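Local atomic coordinates of SMI1/KNR4 family protein (Pseudomonas syringae pv. tomato, PDB entry 2PAG), a protein that is of unknown function but belongs to the SMI1/KNR4 (SUKH) family and binds calcium ions at its surface. Residues Lys43-Thr48 / Glu122-Trp127; Ala76-Leu81 / Glu95-Val100; Pro84-Pro89 / Val100-Thr105. All coordinates share one frame; numbering follows the deposited sequence.

In the fold
All three contacts lie within one SUKH-family domain: contact 1 packs helix on helix, contact 2 helix on sheet, contact 3 strand on strand. In contact 1, between helices 40-49 and 124-132, F45, V124 and W127 are buried, while W125, with its indole-carboxylate bond, is partly exposed. Contact 2 sets helix 71-81 on strand 96-100 chiefly by packing on one tyrosine ring; Y97 and A78 are buried, T77, L81 and E95 exposed. Contact 3 relies on backbone bonds round buried L87, I88 and V100 and runs out into an acidic, calcium-loaded turn. V100 ends the strand segment of contact 2 but does its work in contact 3, and it touches V124 of contact 1.

Contact 1: residues Lys43-Thr48 / Glu122-Trp127; sequences KEFLLT and ESVWHW
V124, in the first turn of helix 124-132, points its CB at helix 40-49 and lays CG1 against the ring of F45, reaching CD1 at 3.4 Å; the two side chains meet at about a right angle. A small branched residue suits this place because it lets the helix start close to the phenylalanine. That start is capped by S123, the N-cap residue, whose OG accepts a weak bond from the backbone N of W125 and is also hydrogen-bonded to ND1 of H126.

W125 carries much of the contact. With CG beside its own backbone N (chi1 -71°), the indole reaches helix 40-49, where it meets E44 and T48 at its edge and F45 over one face. Its NE1 donates to OE1 of E44 at 2.9 Å, the carboxylate oxygen lying close to the indole plane but taking the bond on its anti side, 31° out of the carboxylate plane. The extended chain of E44 is long enough to bring the acid there. F45 leans obliquely over the rim of that face, CD1 of F45 standing 3.9 Å from CZ3 of W125. Further along the rim, OG1 of T48 lies in the indole plane, 3.3 Å from CH2 of W125; this hydroxyl donates to the carbonyl O of E44, one turn back.

W127, its CG anti to the backbone N, presents the edge of its ring to F45, with CZ3 of W127 4.4 Å from CZ of F45. The two helices thus pack on each other and on the sheet: F45, V124 and W127 all rest on I90 of strand 88-93, and W127 also meets the rings of W121 and Y98. L46 points away, and L46 and L47 both touch L27 of helix 24-34.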
# COMPACT_ATOMS: atom_id res chain seq x y z
N LYS A 43 -7.84 -3.21 -1.49
CA LYS A 43 -7.73 -4.66 -1.62
C LYS A 43 -7.48 -5.02 -3.08
O LYS A 43 -6.71 -5.92 -3.39
CB LYS A 43 -9.02 -5.31 -1.13
CG LYS A 43 -8.96 -6.82 -1.03
CD LYS A 43 -10.02 -7.33 -0.06
CE LYS A 43 -11.42 -6.88 -0.46
NZ LYS A 43 -12.46 -7.36 0.50
N GLU A 44 -8.14 -4.30 -3.98
CA GLU A 44 -7.99 -4.51 -5.42
C GLU A 44 -6.54 -4.23 -5.82
O GLU A 44 -5.95 -4.97 -6.60
CB GLU A 44 -8.95 -3.60 -6.17
CG GLU A 44 -8.94 -3.75 -7.67
CD GLU A 44 -10.00 -2.91 -8.31
OE1 GLU A 44 -9.96 -1.67 -8.13
OE2 GLU A 44 -10.89 -3.47 -8.98
N PHE A 45 -5.98 -3.16 -5.27
CA PHE A 45 -4.60 -2.79 -5.54
C PHE A 45 -3.68 -3.94 -5.09
O PHE A 45 -2.82 -4.40 -5.84
CB PHE A 45 -4.29 -1.51 -4.76
CG PHE A 45 -2.83 -1.14 -4.73
CD1 PHE A 45 -2.30 -0.27 -5.68
CD2 PHE A 45 -2.01 -1.61 -3.71
CE1 PHE A 45 -0.97 0.12 -5.62
CE2 PHE A 45 -0.66 -1.22 -3.64
CZ PHE A 45 -0.15 -0.35 -4.60
N LEU A 46 -3.88 -4.41 -3.87
CA LEU A 46 -3.05 -5.50 -3.36
C LEU A 46 -3.17 -6.77 -4.21
O LEU A 46 -2.18 -7.48 -4.43
CB LEU A 46 -3.42 -5.80 -1.91
CG LEU A 46 -3.11 -4.68 -0.91
CD1 LEU A 46 -3.65 -5.06 0.45
CD2 LEU A 46 -1.60 -4.45 -0.85
N LEU A 47 -4.37 -7.06 -4.70
CA LEU A 47 -4.59 -8.26 -5.49
C LEU A 47 -4.14 -8.17 -6.94
O LEU A 47 -4.06 -9.19 -7.62
CB LEU A 47 -6.08 -8.64 -5.45
CG LEU A 47 -6.64 -9.08 -4.10
CD1 LEU A 47 -8.16 -9.02 -4.11
CD2 LEU A 47 -6.15 -10.50 -3.78
N THR A 48 -3.85 -6.96 -7.41
CA THR A 48 -3.46 -6.78 -8.80
C THR A 48 -2.07 -6.23 -9.10
O THR A 48 -1.51 -6.53 -10.16
CB THR A 48 -4.47 -5.86 -9.52
OG1 THR A 48 -4.44 -4.55 -8.92
CG2 THR A 48 -5.85 -6.42 -9.39
N GLU A 122 -8.01 10.89 -4.25
CA GLU A 122 -9.35 10.31 -4.23
C GLU A 122 -9.43 8.80 -4.05
O GLU A 122 -10.42 8.30 -3.53
CB GLU A 122 -10.12 10.69 -5.50
CG GLU A 122 -10.46 12.17 -5.64
CD GLU A 122 -9.24 13.06 -5.75
OE1 GLU A 122 -8.24 12.63 -6.39
OE2 GLU A 122 -9.28 14.19 -5.22
N SER A 123 -8.40 8.09 -4.49
CA SER A 123 -8.36 6.64 -4.38
C SER A 123 -6.93 6.14 -4.46
O SER A 123 -6.01 6.89 -4.82
CB SER A 123 -9.16 5.99 -5.52
OG SER A 123 -8.41 6.01 -6.72
N VAL A 124 -6.75 4.86 -4.12
CA VAL A 124 -5.43 4.25 -4.16
C VAL A 124 -4.92 4.25 -5.60
O VAL A 124 -3.71 4.30 -5.84
CB VAL A 124 -5.49 2.80 -3.64
CG1 VAL A 124 -4.24 2.05 -4.03
CG2 VAL A 124 -5.66 2.82 -2.12
N TRP A 125 -5.84 4.20 -6.56
CA TRP A 125 -5.42 4.21 -7.96
C TRP A 125 -4.94 5.61 -8.38
O TRP A 125 -4.04 5.73 -9.22
CB TRP A 125 -6.55 3.70 -8.85
CG TRP A 125 -6.76 2.21 -8.68
CD1 TRP A 125 -7.90 1.58 -8.28
CD2 TRP A 125 -5.78 1.18 -8.87
NE1 TRP A 125 -7.70 0.22 -8.21
CE2 TRP A 125 -6.40 -0.05 -8.57
CE3 TRP A 125 -4.44 1.18 -9.26
CZ2 TRP A 125 -5.73 -1.28 -8.65
CZ3 TRP A 125 -3.76 -0.04 -9.34
CH2 TRP A 125 -4.41 -1.25 -9.04
N HIS A 126 -5.52 6.66 -7.80
CA HIS A 126 -5.07 8.02 -8.10
C HIS A 126 -3.66 8.14 -7.55
O HIS A 126 -2.77 8.74 -8.17
CB HIS A 126 -5.95 9.07 -7.42
CG HIS A 126 -7.26 9.29 -8.09
ND1 HIS A 126 -8.33 8.43 -7.95
CD2 HIS A 126 -7.68 10.28 -8.92
CE1 HIS A 126 -9.35 8.87 -8.66
NE2 HIS A 126 -8.98 10.00 -9.25
N TRP A 127 -3.46 7.59 -6.36
CA TRP A 127 -2.15 7.62 -5.73
C TRP A 127 -1.13 6.83 -6.55
O TRP A 127 0.00 7.27 -6.74
CB TRP A 127 -2.23 7.03 -4.32
CG TRP A 127 -0.91 6.99 -3.63
CD1 TRP A 127 -0.30 8.02 -2.97
CD2 TRP A 127 0.02 5.90 -3.63
NE1 TRP A 127 0.96 7.63 -2.56
CE2 TRP A 127 1.18 6.34 -2.95
CE3 TRP A 127 -0.01 4.59 -4.13
CZ2 TRP A 127 2.29 5.52 -2.77
CZ3 TRP A 127 1.10 3.78 -3.96
CH2 TRP A 127 2.24 4.24 -3.28

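Contact 2: residues Ala76-Leu81 / Glu95-Val100; sequences ATAWDL and EDYYCV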
# COMPACT_ATOMS: atom_id res chain seq x y z
N ALA A 76 2.08 -1.80 12.50
CA ALA A 76 2.56 -1.73 13.87
C ALA A 76 3.51 -0.55 14.05
O ALA A 76 3.39 0.22 15.00
CB ALA A 76 3.26 -3.01 14.24
N THR A 77 4.45 -0.41 13.12
CA THR A 77 5.43 0.68 13.17
C THR A 77 4.76 2.04 13.03
O THR A 77 5.04 2.96 13.79
CB THR A 77 6.49 0.53 12.07
OG1 THR A 77 7.22 -0.69 12.27
CG2 THR A 77 7.45 1.71 12.09
N ALA A 78 3.87 2.17 12.05
CA ALA A 78 3.19 3.43 11.80
C ALA A 78 2.25 3.83 12.94
O ALA A 78 2.26 4.98 13.38
CB ALA A 78 2.40 3.34 10.48
N TRP A 79 1.45 2.88 13.42
CA TRP A 79 0.52 3.19 14.50
C TRP A 79 1.28 3.54 15.78
O TRP A 79 0.84 4.40 16.54
CB TRP A 79 -0.44 2.01 14.73
CG TRP A 79 -1.38 1.81 13.58
CD1 TRP A 79 -1.87 2.77 12.74
CD2 TRP A 79 -1.97 0.57 13.17
NE1 TRP A 79 -2.74 2.21 11.83
CE2 TRP A 79 -2.82 0.86 12.07
CE3 TRP A 79 -1.88 -0.75 13.62
CZ2 TRP A 79 -3.57 -0.13 11.42
CZ3 TRP A 79 -2.62 -1.73 12.97
CH2 TRP A 79 -3.45 -1.42 11.88
N ASP A 80 2.41 2.88 16.02
CA ASP A 80 3.20 3.19 17.21
C ASP A 80 3.85 4.55 17.06
O ASP A 80 4.10 5.24 18.06
CB ASP A 80 4.29 2.13 17.45
CG ASP A 80 3.80 0.96 18.29
OD1 ASP A 80 2.85 1.15 19.08
OD2 ASP A 80 4.38 -0.14 18.17
N LEU A 81 4.12 4.95 15.82
CA LEU A 81 4.75 6.24 15.54
C LEU A 81 3.76 7.40 15.62
O LEU A 81 4.17 8.56 15.71
CB LEU A 81 5.42 6.21 14.16
CG LEU A 81 6.27 7.42 13.77
CD1 LEU A 81 7.45 7.54 14.72
CD2 LEU A 81 6.76 7.29 12.33
N GLU A 95 9.94 8.76 7.13
CA GLU A 95 9.23 8.68 8.40
C GLU A 95 7.76 9.05 8.19
O GLU A 95 6.98 9.08 9.15
CB GLU A 95 9.86 9.62 9.44
CG GLU A 95 10.20 11.00 8.91
CD GLU A 95 10.50 12.00 10.01
OE1 GLU A 95 10.91 11.57 11.12
OE2 GLU A 95 10.34 13.21 9.77
N ASP A 96 7.39 9.32 6.95
CA ASP A 96 6.01 9.66 6.63
C ASP A 96 5.31 8.45 6.07
O ASP A 96 5.95 7.48 5.66
CB ASP A 96 5.94 10.81 5.62
CG ASP A 96 6.46 12.12 6.18
OD1 ASP A 96 6.51 12.28 7.42
OD2 ASP A 96 6.81 13.00 5.36
N TYR A 97 3.98 8.50 6.02
CA TYR A 97 3.20 7.36 5.51
C TYR A 97 1.99 7.76 4.70
O TYR A 97 1.20 8.59 5.12
CB TYR A 97 2.68 6.51 6.67
CG TYR A 97 3.72 5.73 7.43
CD1 TYR A 97 4.08 4.45 7.03
CD2 TYR A 97 4.33 6.28 8.55
CE1 TYR A 97 5.03 3.73 7.73
CE2 TYR A 97 5.29 5.57 9.26
CZ TYR A 97 5.63 4.29 8.85
OH TYR A 97 6.58 3.58 9.54
N TYR A 98 1.85 7.15 3.53
CA TYR A 98 0.66 7.38 2.72
C TYR A 98 -0.27 6.32 3.33
O TYR A 98 0.10 5.15 3.42
CB TYR A 98 0.94 7.08 1.24
CG TYR A 98 1.80 8.13 0.58
CD1 TYR A 98 1.26 9.35 0.16
CD2 TYR A 98 3.16 7.91 0.36
CE1 TYR A 98 2.05 10.32 -0.46
CE2 TYR A 98 3.96 8.88 -0.27
CZ TYR A 98 3.39 10.08 -0.67
OH TYR A 98 4.17 11.02 -1.31
N CYS A 99 -1.44 6.75 3.80
CA CYS A 99 -2.39 5.84 4.44
C CYS A 99 -3.76 5.95 3.83
O CYS A 99 -4.12 6.99 3.27
CB CYS A 99 -2.50 6.17 5.93
SG CYS A 99 -0.93 6.27 6.80
N VAL A 100 -4.55 4.90 3.99
CA VAL A 100 -5.88 4.85 3.41
C VAL A 100 -7.00 4.88 4.45
O VAL A 100 -6.99 4.12 5.43
CB VAL A 100 -6.03 3.60 2.55
CG1 VAL A 100 -7.30 3.68 1.72
CG2 VAL A 100 -4.81 3.47 1.63
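Y97 is the residue on which helix 71-81 rests, and A78 meets it face-on, the two being in register by their CA atoms. The methyl CB of A78 stands over the middle of the phenol ring of Y97, 3.7 Å from the centroid and only 8° off the ring normal, a well-centred CH-pi contact. An alanine suits the spot: its lone methyl is short enough to sit over the ring centre and lets the helix backbone come near, so that even CA of A78 lies 3.9 Å from CZ of Y97. The first torsion of the tyrosine, with CG beside the backbone N (chi1 -70°), directs the ring out from the strand toward the helix.

The arrangement is a helix laid across an antiparallel sheet. The axes of 76-81 and 96-100 pass 10.0 Å apart, with their directions at 111°, so the helix runs nearly crosswise to the strand and touches it mainly through this one large residue. On the same side of the strand, C99 packs against V83 and L87, and A78 also touches P89 of the adjoining strand.

L81, one turn further on, takes the edge of the ring. Its CD2 lies in the ring plane, 3.8 Å from CE2 of Y97, and the same CD2 of L81 touches the carbonyl O of E95 at 3.7 Å, where the strand is just beginning. Its branched side chain can thus fill the angle between ring and backbone, and it also meets W109 of strand 106-109. At the phenol end, CG2 of T77 comes within 3.3 Å of OH of Y97, while the threonine's own hydroxyl turns back to bond the carbonyl O of E73.

Contact 3: residues Pro84-Pro89 / Val100-Thr105; sequences PRELIP and VEEDGT. With CA (calcium ion), chain B; CA (calcium ion), chain C.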
# COMPACT_ATOMS: atom_id res chain seq x y z
N PRO A 84 -2.98 7.43 13.05
CA PRO A 84 -4.25 6.99 13.62
C PRO A 84 -4.54 5.53 13.24
O PRO A 84 -4.37 5.15 12.08
CB PRO A 84 -5.25 7.96 12.99
CG PRO A 84 -4.45 9.22 12.86
CD PRO A 84 -3.12 8.72 12.35
N ARG A 85 -4.98 4.73 14.21
CA ARG A 85 -5.28 3.31 13.98
C ARG A 85 -6.29 3.08 12.86
O ARG A 85 -6.28 2.04 12.20
CB ARG A 85 -5.81 2.68 15.27
CG ARG A 85 -6.22 1.21 15.16
CD ARG A 85 -5.02 0.30 14.93
NE ARG A 85 -5.25 -1.05 15.43
CZ ARG A 85 -5.90 -2.01 14.78
NH1 ARG A 85 -6.40 -1.78 13.58
NH2 ARG A 85 -6.04 -3.21 15.33
N GLU A 86 -7.18 4.05 12.66
CA GLU A 86 -8.21 3.96 11.63
C GLU A 86 -7.67 4.07 10.20
O GLU A 86 -8.39 3.79 9.24
CB GLU A 86 -9.25 5.06 11.87
CG GLU A 86 -8.68 6.47 11.74
CD GLU A 86 -9.62 7.53 12.26
OE1 GLU A 86 -10.79 7.57 11.82
OE2 GLU A 86 -9.19 8.34 13.11
N LEU A 87 -6.42 4.48 10.07
CA LEU A 87 -5.78 4.63 8.77
C LEU A 87 -4.83 3.46 8.52
O LEU A 87 -4.03 3.11 9.39
CB LEU A 87 -4.98 5.94 8.72
CG LEU A 87 -5.74 7.24 8.97
CD1 LEU A 87 -4.79 8.43 8.79
CD2 LEU A 87 -6.92 7.34 8.00
N ILE A 88 -4.93 2.86 7.34
CA ILE A 88 -4.06 1.73 6.99
C ILE A 88 -2.99 2.18 6.00
O ILE A 88 -3.31 2.61 4.89
CB ILE A 88 -4.84 0.58 6.33
CG1 ILE A 88 -5.99 0.13 7.24
CG2 ILE A 88 -3.90 -0.59 6.05
CD1 ILE A 88 -6.92 -0.87 6.58
N PRO A 89 -1.71 2.07 6.38
CA PRO A 89 -0.65 2.49 5.46
C PRO A 89 -0.64 1.75 4.14
O PRO A 89 -0.86 0.54 4.09
CB PRO A 89 0.62 2.22 6.25
CG PRO A 89 0.18 2.40 7.66
CD PRO A 89 -1.16 1.71 7.70
N VAL A 100 -4.55 4.90 3.99
CA VAL A 100 -5.88 4.85 3.41
C VAL A 100 -7.00 4.88 4.45
O VAL A 100 -6.99 4.12 5.43
CB VAL A 100 -6.03 3.60 2.55
CG1 VAL A 100 -7.30 3.68 1.72
CG2 VAL A 100 -4.81 3.47 1.63
N GLU A 101 -7.95 5.78 4.22
CA GLU A 101 -9.11 5.93 5.09
C GLU A 101 -10.06 4.77 4.83
O GLU A 101 -9.92 4.05 3.83
CB GLU A 101 -9.85 7.23 4.80
CG GLU A 101 -9.12 8.51 5.11
CD GLU A 101 -10.07 9.69 5.15
OE1 GLU A 101 -10.94 9.78 4.25
OE2 GLU A 101 -9.95 10.53 6.07
N GLU A 102 -11.03 4.60 5.72
CA GLU A 102 -12.00 3.52 5.56
C GLU A 102 -12.79 3.65 4.26
O GLU A 102 -13.16 2.63 3.66
CB GLU A 102 -12.93 3.50 6.78
CG GLU A 102 -12.15 3.43 8.09
CD GLU A 102 -13.03 3.35 9.32
OE1 GLU A 102 -13.75 2.34 9.47
OE2 GLU A 102 -13.01 4.31 10.13
N ASP A 103 -13.01 4.88 3.80
CA ASP A 103 -13.74 5.09 2.56
C ASP A 103 -12.85 5.13 1.32
O ASP A 103 -13.32 5.44 0.22
CB ASP A 103 -14.63 6.35 2.62
CG ASP A 103 -13.84 7.65 2.80
OD1 ASP A 103 -12.63 7.69 2.50
OD2 ASP A 103 -14.45 8.65 3.22
N GLY A 104 -11.58 4.82 1.50
CA GLY A 104 -10.67 4.78 0.36
C GLY A 104 -9.78 5.97 0.08
O GLY A 104 -8.85 5.84 -0.72
N THR A 105 -10.04 7.11 0.70
CA THR A 105 -9.20 8.28 0.46
C THR A 105 -7.78 8.00 0.93
O THR A 105 -7.58 7.38 1.98
CB THR A 105 -9.73 9.52 1.21
OG1 THR A 105 -11.12 9.72 0.89
CG2 THR A 105 -8.93 10.77 0.82
CA CA B . -12.48 10.13 2.86
CA CA C . -16.27 9.72 4.26
O HOH W 1 -8.73 2.38 6.86
O HOH W 2 -14.84 9.19 6.34
O HOH W 3 -16.74 10.30 1.96
O HOH W 4 -17.72 7.99 2.64
O HOH W 5 -17.31 7.68 5.18
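I88 and V100 form an antiparallel hydrogen-bonded pair, so both their backbone N-H groups and both carbonyls are used. N of I88 donates to O of V100 at 3.1 Å in a nearly straight bond (172°), and N of V100 returns one to O of I88 at 2.8 Å. The carbonyl of V100 also takes a hydrogen from a water that donates a second to O of E86. That water bridges the two segments just beyond the pair, where CA of L87 adds a CH...O contact to the same V100 oxygen. N of L87 bonds O of P84, closing a type I turn.

Past V100 comes another type I turn, E101 to G104, closed by N of G104 on O of E101; N of E101 in turn bonds O of T105. Glycine suits position 104, where phi is 99° and a CB would press on the preceding carbonyl O. The turn and the residue after it gather the calcium ligands. OE1 of E101 binds the inner calcium ion at 2.1 Å, both oxygens of D103 grip it as a bidentate carboxylate, and OG1 of T105 completes the protein ligands. OD1 of D103 also accepts from N of T105, an Asx turn that fixes the carboxylate. OD2 is shared with the second calcium ion, whose other ligands are four waters.

E101 and D103 suit their places because carboxylate oxygens are hard ligands for calcium. Separately, OE1 of E86 and OE2 of E102 lie 4.3 Å apart, a probably unfavourable pair of like charges. L87 lies alongside E101, its CD2 3.8 Å from CG of E101, giving the glutamate's aliphatic part an apolar neighbour.

I88 and V100 lie on the sheet face that meets F42 of helix 40-49. P89 packs onto A78, V74 and C75 of helix 71-81, and the carbonyl of L87 receives NE1 of W79 from that helix.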